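Local coordinates for protein phospho-2-dehydro-3-deoxyheptonate aldolase (Francisella tularensis, PDB 3TQK) that probably condenses phosphoenolpyruvate with D-erythrose 4-phosphate to give 3-deoxy-D-arabino-heptulosonate 7-phosphate, the first step of chorismate biosynthesis, at residues S179-A193 / N225-N238. Numbering follows the deposited sequence.
Sequences SIGFKNATNGDVQVA and NGHVILRGGASGPN
With CG wedged between the backbone N and the carbonyl carbon (chi1 67°), His227 swings its imidazole across to Gly181, while Lys183, its CG anti to the carbonyl carbon (chi1 -69°), crosses Ile229 at a slant. These residues lie on strands 179-183 and 226-230, neighbouring parallel strands of the eight-stranded TIM barrel of class-I DAHP synthases. Backbone hydrogen bonds pass back and forth between the strands; the bond from Ile229 N to Phe182 O is nearly straight at the hydrogen (170°). Gly181 CA sits over one face of the His227 ring, 3.5 Å from its centroid, a CH-pi contact. The imidazole's rotation is fixed from both nitrogens: ND1 donates to Val228 O at 2.9 Å, and NE2 is hydrogen-bonded to Trp156. Ile229 lies beside it on the barrel's inner face, its CD1 3.5 Å from Gly181 C.

On the outer face, the methyls of Val228 meet Ala193 CB of helix 191-200, and Val190 CG2 packs against Leu230 CD2 at 3.7 Å. Back on the inner face, the aliphatic part of Lys183 crosses Arg231 at about a right angle, CD to CG 3.9 Å. Its NZ forms a salt bridge with Asp263, and the side chain closely approaches His266, a manganese ligand, so this end of the strand pair borders the metal site.

Beyond the strands the loops remain joined. Ala234 N donates to Thr186 O, and Ser235 N reaches Asn187 O. A water also links the side chains of Lys183 and Arg231, accepting from Lys183 NZ at 2.9 Å and from Arg231 NH2 at 3.1 Å.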
ATOM      1  N   SER A 179       2.050   6.826  18.649  1.00 18.48           N
ATOM      2  CA  SER A 179       2.843   5.615  18.496  1.00 18.52           C
ATOM      3  C   SER A 179       2.180   4.761  17.409  1.00 18.07           C
ATOM      4  O   SER A 179       0.964   4.831  17.227  1.00 18.12           O
ATOM      5  CB  SER A 179       2.916   4.850  19.816  1.00 18.84           C
ATOM      6  OG  SER A 179       3.689   5.551  20.766  1.00 18.43           O
ATOM      7  N   ILE A 180       2.975   3.974  16.690  1.00 17.59           N
ATOM      8  CA  ILE A 180       2.476   3.206  15.557  1.00 17.32           C
ATOM      9  C   ILE A 180       2.986   1.767  15.591  1.00 17.30           C
ATOM     10  O   ILE A 180       4.176   1.541  15.693  1.00 17.78           O
ATOM     11  CB  ILE A 180       2.918   3.814  14.217  1.00 17.46           C
ATOM     12  CG1 ILE A 180       2.446   5.257  14.078  1.00 18.04           C
ATOM     13  CG2 ILE A 180       2.393   2.979  13.045  1.00 16.46           C
ATOM     14  CD1 ILE A 180       0.929   5.398  14.040  1.00 20.17           C
ATOM     15  N   GLY A 181       2.077   0.806  15.491  1.00 16.87           N
ATOM     16  CA  GLY A 181       2.434  -0.578  15.280  1.00 17.59           C
ATOM     17  C   GLY A 181       2.229  -0.975  13.823  1.00 17.96           C
ATOM     18  O   GLY A 181       1.280  -0.516  13.174  1.00 16.83           O
ATOM     19  N   PHE A 182       3.130  -1.820  13.313  1.00 18.67           N
ATOM     20  CA  PHE A 182       3.086  -2.314  11.939  1.00 19.08           C
ATOM     21  C   PHE A 182       2.853  -3.814  11.958  1.00 20.37           C
ATOM     22  O   PHE A 182       3.663  -4.575  12.502  1.00 20.51           O
ATOM     23  CB  PHE A 182       4.419  -2.071  11.228  1.00 19.57           C
ATOM     24  CG  PHE A 182       4.749  -0.620  10.998  1.00 19.83           C
ATOM     25  CD1 PHE A 182       5.198   0.179  12.033  1.00 20.05           C
ATOM     26  CD2 PHE A 182       4.648  -0.063   9.734  1.00 21.59           C
ATOM     27  CE1 PHE A 182       5.526   1.523  11.815  1.00 21.14           C
ATOM     28  CE2 PHE A 182       4.989   1.286   9.515  1.00 21.23           C
ATOM     29  CZ  PHE A 182       5.424   2.065  10.553  1.00 18.98           C
ATOM     30  N   LYS A 183       1.769  -4.247  11.332  1.00 21.18           N
ATOM     31  CA  LYS A 183       1.425  -5.660  11.296  1.00 22.91           C
ATOM     32  C   LYS A 183       2.355  -6.432  10.363  1.00 23.79           C
ATOM     33  O   LYS A 183       2.811  -5.897   9.356  1.00 23.87           O
ATOM     34  CB  LYS A 183      -0.039  -5.826  10.881  1.00 23.37           C
ATOM     35  CG  LYS A 183      -1.006  -5.335  11.961  1.00 24.82           C
ATOM     36  CD  LYS A 183      -2.402  -5.918  11.834  1.00 27.17           C
ATOM     37  CE  LYS A 183      -2.968  -6.296  13.205  1.00 28.41           C
ATOM     38  NZ  LYS A 183      -4.272  -7.018  13.099  1.00 31.47           N
ATOM     39  N   ASN A 184       2.666  -7.678  10.701  1.00 24.90           N
ATOM     40  CA  ASN A 184       3.421  -8.507   9.776  1.00 25.90           C
ATOM     41  C   ASN A 184       2.563  -8.773   8.549  1.00 26.50           C
ATOM     42  O   ASN A 184       1.369  -8.474   8.548  1.00 26.27           O
ATOM     43  CB  ASN A 184       3.945  -9.782  10.432  1.00 27.29           C
ATOM     44  CG  ASN A 184       2.859 -10.773  10.783  1.00 27.92           C
ATOM     45  OD1 ASN A 184       2.281 -11.417   9.907  1.00 29.95           O
ATOM     46  ND2 ASN A 184       2.623 -10.949  12.074  1.00 24.26           N
ATOM     47  N   ALA A 185       3.184  -9.270   7.492  1.00 27.05           N
ATOM     48  CA  ALA A 185       2.505  -9.444   6.212  1.00 27.90           C
ATOM     49  C   ALA A 185       1.437 -10.543   6.255  1.00 29.44           C
ATOM     50  O   ALA A 185       1.489 -11.441   7.101  1.00 30.11           O
ATOM     51  CB  ALA A 185       3.534  -9.737   5.112  1.00 28.34           C
ATOM     52  N   THR A 186       0.488 -10.489   5.315  1.00 30.08           N
ATOM     53  CA  THR A 186      -0.600 -11.473   5.282  1.00 31.59           C
ATOM     54  C   THR A 186      -0.071 -12.906   5.136  1.00 33.46           C
ATOM     55  O   THR A 186      -0.696 -13.845   5.618  1.00 34.67           O
ATOM     56  CB  THR A 186      -1.641 -11.160   4.182  1.00 31.88           C
ATOM     57  OG1 THR A 186      -1.028 -11.225   2.889  1.00 33.48           O
ATOM     58  CG2 THR A 186      -2.259  -9.775   4.386  1.00 29.63           C
ATOM     59  N   ASN A 187       1.088 -13.061   4.493  1.00 34.05           N
ATOM     60  CA  ASN A 187       1.756 -14.371   4.357  1.00 36.15           C
ATOM     61  C   ASN A 187       2.475 -14.854   5.625  1.00 36.23           C
ATOM     62  O   ASN A 187       2.881 -16.014   5.709  1.00 38.35           O
ATOM     63  CB  ASN A 187       2.767 -14.337   3.202  1.00 36.76           C
ATOM     64  CG  ASN A 187       3.833 -13.279   3.399  1.00 36.54           C
ATOM     65  OD1 ASN A 187       4.494 -13.241   4.426  1.00 37.57           O
ATOM     66  ND2 ASN A 187       3.954 -12.373   2.447  1.00 38.00           N
ATOM     67  N   GLY A 188       2.669 -13.954   6.582  1.00 34.71           N
ATOM     68  CA  GLY A 188       3.333 -14.270   7.844  1.00 34.66           C
ATOM     69  C   GLY A 188       4.699 -13.623   8.026  1.00 33.92           C
ATOM     70  O   GLY A 188       5.280 -13.741   9.097  1.00 33.66           O
ATOM     71  N   ASP A 189       5.205 -12.929   7.002  1.00 33.69           N
ATOM     72  CA  ASP A 189       6.572 -12.379   7.022  1.00 33.54           C
ATOM     73  C   ASP A 189       6.711 -11.238   8.033  1.00 30.93           C
ATOM     74  O   ASP A 189       6.060 -10.213   7.905  1.00 29.72           O
ATOM     75  CB  ASP A 189       7.000 -11.888   5.623  1.00 33.89           C
ATOM     76  CG  ASP A 189       8.512 -11.672   5.508  1.00 36.56           C
ATOM     77  OD1 ASP A 189       9.064 -10.805   6.201  1.00 37.83           O
ATOM     78  OD2 ASP A 189       9.165 -12.380   4.717  1.00 43.48           O
ATOM     79  N   VAL A 190       7.591 -11.426   9.012  1.00 30.40           N
ATOM     80  CA  VAL A 190       7.848 -10.442  10.067  1.00 28.30           C
ATOM     81  C   VAL A 190       8.951  -9.462   9.662  1.00 27.34           C
ATOM     82  O   VAL A 190       8.978  -8.317  10.120  1.00 26.28           O
ATOM     83  CB  VAL A 190       8.239 -11.149  11.376  1.00 28.80           C
ATOM     84  CG1 VAL A 190       8.646 -10.133  12.461  1.00 27.80           C
ATOM     85  CG2 VAL A 190       7.095 -12.041  11.847  1.00 28.56           C
ATOM     86  N   GLN A 191       9.844  -9.897   8.782  1.00 28.04           N
ATOM     87  CA  GLN A 191      10.956  -9.048   8.362  1.00 27.73           C
ATOM     88  C   GLN A 191      10.453  -7.747   7.749  1.00 26.38           C
ATOM     89  O   GLN A 191      10.975  -6.676   8.065  1.00 25.35           O
ATOM     90  CB  GLN A 191      11.889  -9.776   7.384  1.00 29.14           C
ATOM     91  CG  GLN A 191      13.147  -8.983   7.012  1.00 29.41           C
ATOM     92  CD  GLN A 191      14.033  -8.691   8.215  1.00 30.03           C
ATOM     93  OE1 GLN A 191      14.543  -9.608   8.858  1.00 32.16           O
ATOM     94  NE2 GLN A 191      14.216  -7.414   8.528  1.00 27.68           N
ATOM     95  N   VAL A 192       9.437  -7.837   6.885  1.00 26.28           N
ATOM     96  CA  VAL A 192       8.881  -6.642   6.264  1.00 24.97           C
ATOM     97  C   VAL A 192       8.320  -5.665   7.284  1.00 23.43           C
ATOM     98  O   VAL A 192       8.394  -4.463   7.069  1.00 22.98           O
ATOM     99  CB  VAL A 192       7.830  -6.966   5.176  1.00 25.49           C
ATOM    100  CG1 VAL A 192       8.496  -7.743   4.052  1.00 26.31           C
ATOM    101  CG2 VAL A 192       6.642  -7.735   5.742  1.00 25.20           C
ATOM    102  N   ALA A 193       7.766  -6.152   8.392  1.00 23.24           N
ATOM    103  CA  ALA A 193       7.263  -5.247   9.438  1.00 21.97           C
ATOM    104  C   ALA A 193       8.416  -4.581  10.176  1.00 21.85           C
ATOM    105  O   ALA A 193       8.321  -3.402  10.517  1.00 20.91           O
ATOM    106  CB  ALA A 193       6.355  -5.980  10.427  1.00 21.94           C
ATOM    107  N   ASN A 225       8.569   5.749  17.956  1.00 20.45           N
ATOM    108  CA  ASN A 225       7.673   4.883  18.724  1.00 19.87           C
ATOM    109  C   ASN A 225       6.947   3.850  17.854  1.00 19.27           C
ATOM    110  O   ASN A 225       5.766   3.547  18.060  1.00 18.64           O
ATOM    111  CB  ASN A 225       6.690   5.737  19.518  1.00 19.77           C
ATOM    112  CG  ASN A 225       7.387   6.634  20.508  1.00 21.16           C
ATOM    113  OD1 ASN A 225       8.345   6.209  21.177  1.00 22.55           O
ATOM    114  ND2 ASN A 225       6.931   7.880  20.613  1.00 19.03           N
ATOM    115  N   GLY A 226       7.678   3.309  16.884  1.00 19.08           N
ATOM    116  CA  GLY A 226       7.171   2.277  16.004  1.00 18.53           C
ATOM    117  C   GLY A 226       7.553   0.907  16.517  1.00 18.92           C
ATOM    118  O   GLY A 226       8.621   0.721  17.112  1.00 19.81           O
ATOM    119  N   HIS A 227       6.689  -0.065  16.273  1.00 18.86           N
ATOM    120  CA  HIS A 227       6.952  -1.432  16.698  1.00 19.31           C
ATOM    121  C   HIS A 227       6.167  -2.420  15.838  1.00 19.72           C
ATOM    122  O   HIS A 227       5.243  -2.042  15.117  1.00 19.40           O
ATOM    123  CB  HIS A 227       6.522  -1.590  18.139  1.00 19.17           C
ATOM    124  CG  HIS A 227       5.047  -1.467  18.317  1.00 19.07           C
ATOM    125  ND1 HIS A 227       4.190  -2.533  18.147  1.00 18.90           N
ATOM    126  CD2 HIS A 227       4.273  -0.394  18.587  1.00 18.54           C
ATOM    127  CE1 HIS A 227       2.950  -2.122  18.325  1.00 20.58           C
ATOM    128  NE2 HIS A 227       2.972  -0.827  18.593  1.00 18.40           N
ATOM    129  N   VAL A 228       6.523  -3.690  15.957  1.00 20.94           N
ATOM    130  CA  VAL A 228       5.860  -4.764  15.236  1.00 21.73           C
ATOM    131  C   VAL A 228       4.623  -5.237  15.991  1.00 22.33           C
ATOM    132  O   VAL A 228       4.595  -5.242  17.236  1.00 22.70           O
ATOM    133  CB  VAL A 228       6.820  -5.961  15.039  1.00 22.92           C
ATOM    134  CG1 VAL A 228       6.114  -7.139  14.393  1.00 23.16           C
ATOM    135  CG2 VAL A 228       8.004  -5.528  14.207  1.00 22.53           C
ATOM    136  N   ILE A 229       3.595  -5.597  15.224  1.00 22.76           N
ATOM    137  CA  ILE A 229       2.442  -6.332  15.721  1.00 23.30           C
ATOM    138  C   ILE A 229       2.477  -7.697  15.069  1.00 24.23           C
ATOM    139  O   ILE A 229       2.507  -7.782  13.846  1.00 24.71           O
ATOM    140  CB  ILE A 229       1.110  -5.667  15.323  1.00 22.94           C
ATOM    141  CG1 ILE A 229       1.049  -4.224  15.825  1.00 22.28           C
ATOM    142  CG2 ILE A 229      -0.084  -6.498  15.853  1.00 22.98           C
ATOM    143  CD1 ILE A 229       0.012  -3.379  15.124  1.00 21.64           C
ATOM    144  N   LEU A 230       2.462  -8.756  15.871  1.00 25.38           N
ATOM    145  CA  LEU A 230       2.416 -10.129  15.350  1.00 26.44           C
ATOM    146  C   LEU A 230       0.953 -10.579  15.293  1.00 27.22           C
ATOM    147  O   LEU A 230       0.252 -10.527  16.290  1.00 27.09           O
ATOM    148  CB  LEU A 230       3.239 -11.074  16.223  1.00 27.14           C
ATOM    149  CG  LEU A 230       4.748 -10.800  16.329  1.00 27.19           C
ATOM    150  CD1 LEU A 230       5.385 -11.682  17.403  1.00 27.02           C
ATOM    151  CD2 LEU A 230       5.448 -10.986  14.982  1.00 26.56           C
ATOM    152  N   ARG A 231       0.508 -11.034  14.125  1.00 28.12           N
ATOM    153  CA  ARG A 231      -0.914 -11.300  13.873  1.00 29.21           C
ATOM    154  C   ARG A 231      -1.169 -12.513  12.986  1.00 30.90           C
ATOM    155  O   ARG A 231      -2.230 -12.623  12.382  1.00 31.73           O
ATOM    156  CB  ARG A 231      -1.587 -10.058  13.251  1.00 27.41           C
ATOM    157  CG  ARG A 231      -0.847  -9.441  12.075  1.00 26.43           C
ATOM    158  CD  ARG A 231      -0.988 -10.211  10.760  1.00 27.61           C
ATOM    159  NE  ARG A 231      -2.347 -10.143  10.219  1.00 27.68           N
ATOM    160  CZ  ARG A 231      -2.833 -10.939   9.271  1.00 27.85           C
ATOM    161  NH1 ARG A 231      -2.094 -11.901   8.734  1.00 28.50           N
ATOM    162  NH2 ARG A 231      -4.080 -10.768   8.855  1.00 29.01           N
ATOM    163  N   GLY A 232      -0.205 -13.417  12.909  1.00 32.17           N
ATOM    164  CA  GLY A 232      -0.355 -14.620  12.100  1.00 34.34           C
ATOM    165  C   GLY A 232      -0.293 -14.372  10.605  1.00 34.54           C
ATOM    166  O   GLY A 232       0.220 -13.346  10.153  1.00 33.02           O
ATOM    167  N   GLY A 233      -0.820 -15.321   9.839  1.00 36.77           N
ATOM    168  CA  GLY A 233      -0.780 -15.261   8.373  1.00 37.63           C
ATOM    169  C   GLY A 233      -0.658 -16.652   7.786  1.00 40.37           C
ATOM    170  O   GLY A 233      -0.773 -17.629   8.511  1.00 42.03           O
ATOM    171  N   ALA A 234      -0.409 -16.745   6.481  1.00 41.51           N
ATOM    172  CA  ALA A 234      -0.358 -18.044   5.783  1.00 44.11           C
ATOM    173  C   ALA A 234       0.676 -19.006   6.378  1.00 45.67           C
ATOM    174  O   ALA A 234       0.483 -20.216   6.327  1.00 48.17           O
ATOM    175  CB  ALA A 234      -0.098 -17.841   4.296  1.00 43.98           C
ATOM    176  N   SER A 235       1.759 -18.460   6.937  1.00 44.87           N
ATOM    177  CA  SER A 235       2.775 -19.235   7.682  1.00 46.24           C
ATOM    178  C   SER A 235       2.230 -19.929   8.934  1.00 46.88           C
ATOM    179  O   SER A 235       2.890 -20.798   9.507  1.00 48.49           O
ATOM    180  CB  SER A 235       3.889 -18.294   8.168  1.00 44.77           C
ATOM    181  OG  SER A 235       4.748 -17.890   7.134  1.00 46.28           O
ATOM    182  N   GLY A 236       1.061 -19.491   9.396  1.00 45.89           N
ATOM    183  CA  GLY A 236       0.468 -19.974  10.640  1.00 46.33           C
ATOM    184  C   GLY A 236       0.643 -18.966  11.767  1.00 43.91           C
ATOM    185  O   GLY A 236       1.328 -17.960  11.605  1.00 41.93           O
ATOM    186  N   PRO A 237       0.032 -19.240  12.928  1.00 43.97           N
ATOM    187  CA  PRO A 237       0.101 -18.307  14.057  1.00 41.76           C
ATOM    188  C   PRO A 237       1.539 -18.030  14.529  1.00 40.45           C
ATOM    189  O   PRO A 237       2.366 -18.940  14.555  1.00 41.35           O
ATOM    190  CB  PRO A 237      -0.713 -19.016  15.158  1.00 43.16           C
ATOM    191  CG  PRO A 237      -1.562 -20.031  14.429  1.00 45.71           C
ATOM    192  CD  PRO A 237      -0.737 -20.460  13.253  1.00 46.23           C
ATOM    193  N   ASN A 238       1.821 -16.776  14.874  1.00 37.71           N
ATOM    194  CA  ASN A 238       3.154 -16.370  15.318  1.00 36.89           C
ATOM    195  C   ASN A 238       3.158 -15.698  16.694  1.00 35.54           C
ATOM    196  O   ASN A 238       3.866 -14.720  16.912  1.00 34.09           O
ATOM    197  CB  ASN A 238       3.841 -15.481  14.257  1.00 35.52           C
ATOM    198  CG  ASN A 238       3.026 -14.237  13.878  1.00 34.02           C
ATOM    199  OD1 ASN A 238       2.089 -13.836  14.579  1.00 33.19           O
ATOM    200  ND2 ASN A 238       3.398 -13.615  12.760  1.00 31.62           N
TER
HETATM  201  O   HOH W   1      -4.886  -8.325  10.639  1.00  4.34           O
HETATM  202  O   HOH W   2       5.289 -15.268  11.263  1.00  2.00           O